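UPF0255 protein frsA (Vibrio vulnificus, PDB 4I4C) probably hydrolyses carboxylic esters and belongs to the FrsA family of the alpha/beta-hydrolase clan. Local coordinates at residues S35-D38 and E39-E42; K407-E410 and D411-R415. All coordinates share one frame; numbering follows the deposited sequence.

Contact 1 (S35-D38 and E39-E42)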
loop_
_atom_site.group_PDB
_atom_site.type_symbol
_atom_site.label_atom_id
_atom_site.label_comp_id
_atom_site.label_asym_id
_atom_site.label_seq_id
_atom_site.Cartn_x
_atom_site.Cartn_y
_atom_site.Cartn_z
ATOM N N SER A 35 7.644 18.541 -21.015
ATOM C CA SER A 35 7.328 19.961 -20.869
ATOM C C SER A 35 6.226 20.181 -19.834
ATOM O O SER A 35 6.287 21.128 -19.045
ATOM C CB SER A 35 6.950 20.584 -22.210
ATOM O OG SER A 35 6.349 21.853 -22.010
ATOM N N LEU A 36 5.224 19.307 -19.832
ATOM C CA LEU A 36 4.176 19.346 -18.801
ATOM C C LEU A 36 4.702 19.077 -17.371
ATOM O O LEU A 36 4.298 19.749 -16.413
ATOM C CB LEU A 36 3.029 18.397 -19.159
ATOM C CG LEU A 36 1.884 18.300 -18.152
ATOM C CD1 LEU A 36 1.418 19.682 -17.728
ATOM C CD2 LEU A 36 0.739 17.507 -18.749
ATOM N N LEU A 37 5.600 18.102 -17.238
ATOM C CA LEU A 37 6.270 17.821 -15.972
ATOM C C LEU A 37 7.025 19.040 -15.433
ATOM O O LEU A 37 6.995 19.323 -14.232
ATOM C CB LEU A 37 7.228 16.636 -16.128
ATOM C CG LEU A 37 6.527 15.283 -16.312
ATOM C CD1 LEU A 37 7.536 14.159 -16.386
ATOM C CD2 LEU A 37 5.525 15.032 -15.168
ATOM N N ASP A 38 7.699 19.762 -16.324
ATOM C CA ASP A 38 8.407 20.972 -15.922
ATOM C C ASP A 38 7.425 22.024 -15.393
ATOM O O ASP A 38 7.676 22.640 -14.360
ATOM C CB ASP A 38 9.264 21.519 -17.070
ATOM C CG ASP A 38 10.299 20.522 -17.549
ATOM O OD1 ASP A 38 10.797 19.721 -16.722
ATOM O OD2 ASP A 38 10.609 20.535 -18.760
ATOM N N GLU A 39 6.306 22.214 -16.095
ATOM C CA GLU A 39 5.215 23.073 -15.603
ATOM C C GLU A 39 4.779 22.717 -14.170
ATOM O O GLU A 39 4.714 23.580 -13.289
ATOM C CB GLU A 39 3.988 22.964 -16.514
ATOM C CG GLU A 39 3.975 23.880 -17.715
ATOM C CD GLU A 39 4.006 25.347 -17.336
ATOM O OE1 GLU A 39 3.009 25.862 -16.779
ATOM O OE2 GLU A 39 5.040 25.987 -17.606
ATOM N N ILE A 40 4.475 21.437 -13.959
ATOM C CA ILE A 40 4.053 20.922 -12.664
ATOM C C ILE A 40 5.087 21.220 -11.572
ATOM O O ILE A 40 4.743 21.776 -10.517
ATOM C CB ILE A 40 3.801 19.391 -12.754
ATOM C CG1 ILE A 40 2.610 19.097 -13.677
ATOM C CG2 ILE A 40 3.604 18.780 -11.357
ATOM C CD1 ILE A 40 2.532 17.631 -14.122
ATOM N N LYS A 41 6.346 20.859 -11.840
ATOM C CA LYS A 41 7.448 21.081 -10.905
ATOM C C LYS A 41 7.634 22.559 -10.578
ATOM O O LYS A 41 7.797 22.926 -9.425
ATOM C CB LYS A 41 8.759 20.494 -11.439
ATOM C CG LYS A 41 9.998 20.895 -10.621
ATOM C CD LYS A 41 11.247 20.077 -10.979
ATOM C CE LYS A 41 11.852 20.483 -12.319
ATOM N NZ LYS A 41 12.283 21.909 -12.355
ATOM N N GLU A 42 7.604 23.408 -11.596
ATOM C CA GLU A 42 7.645 24.853 -11.372
ATOM C C GLU A 42 6.466 25.369 -10.533
ATOM O O GLU A 42 6.641 26.227 -9.663
ATOM C CB GLU A 42 7.658 25.597 -12.701
ATOM C CG GLU A 42 9.019 25.720 -13.333
ATOM C CD GLU A 42 9.289 27.136 -13.764
ATOM O OE1 GLU A 42 9.661 27.952 -12.893
ATOM O OE2 GLU A 42 9.095 27.437 -14.960
#
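The amide of Lys41 donates to the carbonyl of Leu37, with Lys41 N and Leu37 O 2.9 Å apart and an N-H...O angle of 171°. Glu42 N makes an equally short bond, 2.9 Å, to Asp38 O. The bonds from Ile40 N to Leu36 O and from Glu39 N to Ser35 O are slightly longer. These four i to i+4 bonds make regular alpha-helix, part of helix 31-44. On its inner side Ile40 is the meeting point. Its CD1 lies 4.1 Å from Leu36 CG and also 4.1 Å from Leu37 CD2. The isoleucine side chain crosses both leucines at a slant. Ile40 CG1 stands beside its own backbone N (chi1 -66°), and a nearly anti chi2 (164°) extends CD1 toward the preceding turn. The same branch runs close by the carbonyl oxygen of Leu36, with Ile40 CG1 3.3 Å from Leu36 O. Leu36 and Leu37 continue the apolar side onto Ile331 of helix 331-337, and Leu37 also meets Leu317 of helix 314-323. The polar side differs. Asp38 OD1 is hydrogen-bonded to Gln34 NE2, one turn back, and stays 5.1 Å from Lys41 NZ. Lys41 instead has a weak, long ion pair with Asp83.

Contact 2 (K407-E410 and D411-R415); sequences KWLE and DELLR
Lys407 and Asp411 meet on the outer side of the helix, their side chains crossing at an angle. The lysine chain bends at chi2 and chi3, which brings its end round to the next turn. Lys407 NZ then reaches Asp411 OD1 at 3.3 Å, a salt bridge whose hydrogen bond is weak. The carboxylate of Asp411 stands beside its own backbone N (chi1 -62°). Lys407 O sits close to the carboxylate carbon, 3.0 Å from Asp411 CG, and about equally far from OD1 and OD2. These oxygens are all acceptors and form no hydrogen bond with one another. That same carbonyl oxygen accepts the amide of Asp411, N to O 2.8 Å.

Leu409 and Leu413 are arranged differently. They lie side by side and point the same way, with Leu409 CD2 3.8 Å from Leu413 CD2. Both rest on Val196 of strand 193-199, so this face of helix 394-413 packs on the central sheet of the alpha/beta-hydrolase fold. Beside them, Glu412 CG sits over one face of the Trp408 ring. The indole NE1 is hydrogen-bonded to Pro357 O, which helps fix the turn of the ring.

The backbone bonds weaken toward the C terminus. Leu413 N still bonds to Leu409 O at 2.8 Å. Leu414 N, however, makes two weak bonds, 3.5 Å to Leu409 O and 3.4 Å to Glu410 O. Arg415 NE then turns back to Glu412 O in another weak bond.

The chemistry is divided by face. Close apolar contact joins the buried leucines to the sheet. On the exposed side, Lys407 NZ may offset the repulsion between the Asp411 carboxylate and the Lys407 carbonyl oxygen, and the pair probably adds a modest electrostatic hold between successive turns.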
loop_
_atom_site.group_PDB
_atom_site.type_symbol
_atom_site.label_atom_id
_atom_site.label_comp_id
_atom_site.label_asym_id
_atom_site.label_seq_id
_atom_site.Cartn_x
_atom_site.Cartn_y
_atom_site.Cartn_z
ATOM N N LYS A 407 -13.781 -1.683 15.292
ATOM C CA LYS A 407 -15.137 -1.771 15.855
ATOM C C LYS A 407 -16.132 -2.346 14.850
ATOM O O LYS A 407 -16.992 -3.165 15.199
ATOM C CB LYS A 407 -15.634 -0.409 16.364
ATOM C CG LYS A 407 -15.285 -0.140 17.819
ATOM C CD LYS A 407 -15.802 -1.253 18.738
ATOM C CE LYS A 407 -17.320 -1.413 18.639
ATOM N NZ LYS A 407 -17.871 -2.311 19.697
ATOM N N TRP A 408 -15.997 -1.907 13.605
ATOM C CA TRP A 408 -16.833 -2.390 12.515
ATOM C C TRP A 408 -16.620 -3.888 12.347
ATOM O O TRP A 408 -17.577 -4.651 12.214
ATOM C CB TRP A 408 -16.462 -1.648 11.232
ATOM C CG TRP A 408 -17.421 -1.807 10.085
ATOM C CD1 TRP A 408 -17.329 -2.700 9.049
ATOM C CD2 TRP A 408 -18.597 -1.027 9.837
ATOM N NE1 TRP A 408 -18.378 -2.524 8.178
ATOM C CE2 TRP A 408 -19.169 -1.503 8.635
ATOM C CE3 TRP A 408 -19.221 0.028 10.511
ATOM C CZ2 TRP A 408 -20.332 -0.959 8.096
ATOM C CZ3 TRP A 408 -20.375 0.569 9.975
ATOM C CH2 TRP A 408 -20.918 0.076 8.780
ATOM N N LEU A 409 -15.357 -4.307 12.370
ATOM C CA LEU A 409 -15.027 -5.719 12.201
ATOM C C LEU A 409 -15.436 -6.530 13.418
ATOM O O LEU A 409 -15.912 -7.653 13.293
ATOM C CB LEU A 409 -13.541 -5.886 11.902
ATOM C CG LEU A 409 -13.208 -5.320 10.524
ATOM C CD1 LEU A 409 -11.757 -4.885 10.449
ATOM C CD2 LEU A 409 -13.523 -6.344 9.441
ATOM N N GLU A 410 -15.257 -5.947 14.593
ATOM C CA GLU A 410 -15.735 -6.540 15.828
ATOM C C GLU A 410 -17.237 -6.797 15.736
ATOM O O GLU A 410 -17.703 -7.895 16.051
ATOM C CB GLU A 410 -15.443 -5.586 16.982
ATOM C CG GLU A 410 -15.630 -6.156 18.365
ATOM C CD GLU A 410 -14.836 -5.379 19.394
ATOM O OE1 GLU A 410 -14.232 -4.348 19.019
ATOM O OE2 GLU A 410 -14.807 -5.800 20.569
ATOM N N ASP A 411 -17.990 -5.789 15.292
ATOM C CA ASP A 411 -19.453 -5.899 15.227
ATOM C C ASP A 411 -19.957 -6.871 14.162
ATOM O O ASP A 411 -20.929 -7.592 14.389
ATOM C CB ASP A 411 -20.115 -4.527 15.026
ATOM C CG ASP A 411 -19.840 -3.562 16.179
ATOM O OD1 ASP A 411 -19.400 -4.012 17.262
ATOM O OD2 ASP A 411 -20.067 -2.345 16.001
ATOM N N GLU A 412 -19.302 -6.902 13.010
ATOM C CA GLU A 412 -19.847 -7.645 11.881
ATOM C C GLU A 412 -19.197 -9.009 11.684
ATOM O O GLU A 412 -19.837 -9.932 11.179
ATOM C CB GLU A 412 -19.785 -6.812 10.596
ATOM C CG GLU A 412 -20.542 -5.483 10.675
ATOM C CD GLU A 412 -22.055 -5.665 10.753
ATOM O OE1 GLU A 412 -22.527 -6.787 10.500
ATOM O OE2 GLU A 412 -22.766 -4.685 11.052
ATOM N N LEU A 413 -17.935 -9.133 12.097
ATOM C CA LEU A 413 -17.179 -10.374 11.939
ATOM C C LEU A 413 -17.242 -11.292 13.165
ATOM O O LEU A 413 -17.398 -12.504 13.017
ATOM C CB LEU A 413 -15.715 -10.068 11.610
ATOM C CG LEU A 413 -15.068 -10.653 10.362
ATOM C CD1 LEU A 413 -15.910 -10.353 9.136
ATOM C CD2 LEU A 413 -13.622 -10.091 10.213
ATOM N N LEU A 414 -17.103 -10.733 14.369
ATOM C CA LEU A 414 -17.187 -11.540 15.591
ATOM C C LEU A 414 -18.640 -11.594 16.059
ATOM O O LEU A 414 -18.935 -11.497 17.248
ATOM C CB LEU A 414 -16.300 -10.960 16.695
ATOM C CG LEU A 414 -14.833 -10.704 16.289
ATOM C CD1 LEU A 414 -14.003 -10.189 17.440
ATOM C CD2 LEU A 414 -14.211 -11.960 15.720
ATOM N N ARG A 415 -19.537 -11.768 15.096
ATOM C CA ARG A 415 -20.974 -11.541 15.274
ATOM C C ARG A 415 -21.731 -12.652 16.023
ATOM O O ARG A 415 -21.734 -13.824 15.626
ATOM C CB ARG A 415 -21.602 -11.302 13.895
ATOM C CG ARG A 415 -23.039 -10.915 13.926
ATOM C CD ARG A 415 -23.354 -9.903 12.845
ATOM N NE ARG A 415 -23.038 -10.338 11.488
ATOM C CZ ARG A 415 -23.671 -11.313 10.843
ATOM N NH1 ARG A 415 -24.626 -12.009 11.450
ATOM N NH2 ARG A 415 -23.323 -11.615 9.596
ATOM O OXT ARG A 415 -22.386 -12.393 17.046
#

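In the fold
From the N terminus, the chain reaches contact 1 early, in helix 31-44, and contact 2 at its very end, in helix 394-413. Each joins adjoining turns of one helix, so neither closes a long loop. They stand in series, without nesting or crossing. Contact 1 lies against helices 314-323 and 331-337, with the Ile40 side chain about 12 Å from the bound hexanoic acid. Contact 2 lies on strands 193-199 and 291-295 of the eight-stranded mixed sheet. Their centres are 47 Å apart, on opposite sides of the chain's centre, and their nearest atoms are about 36 Å apart.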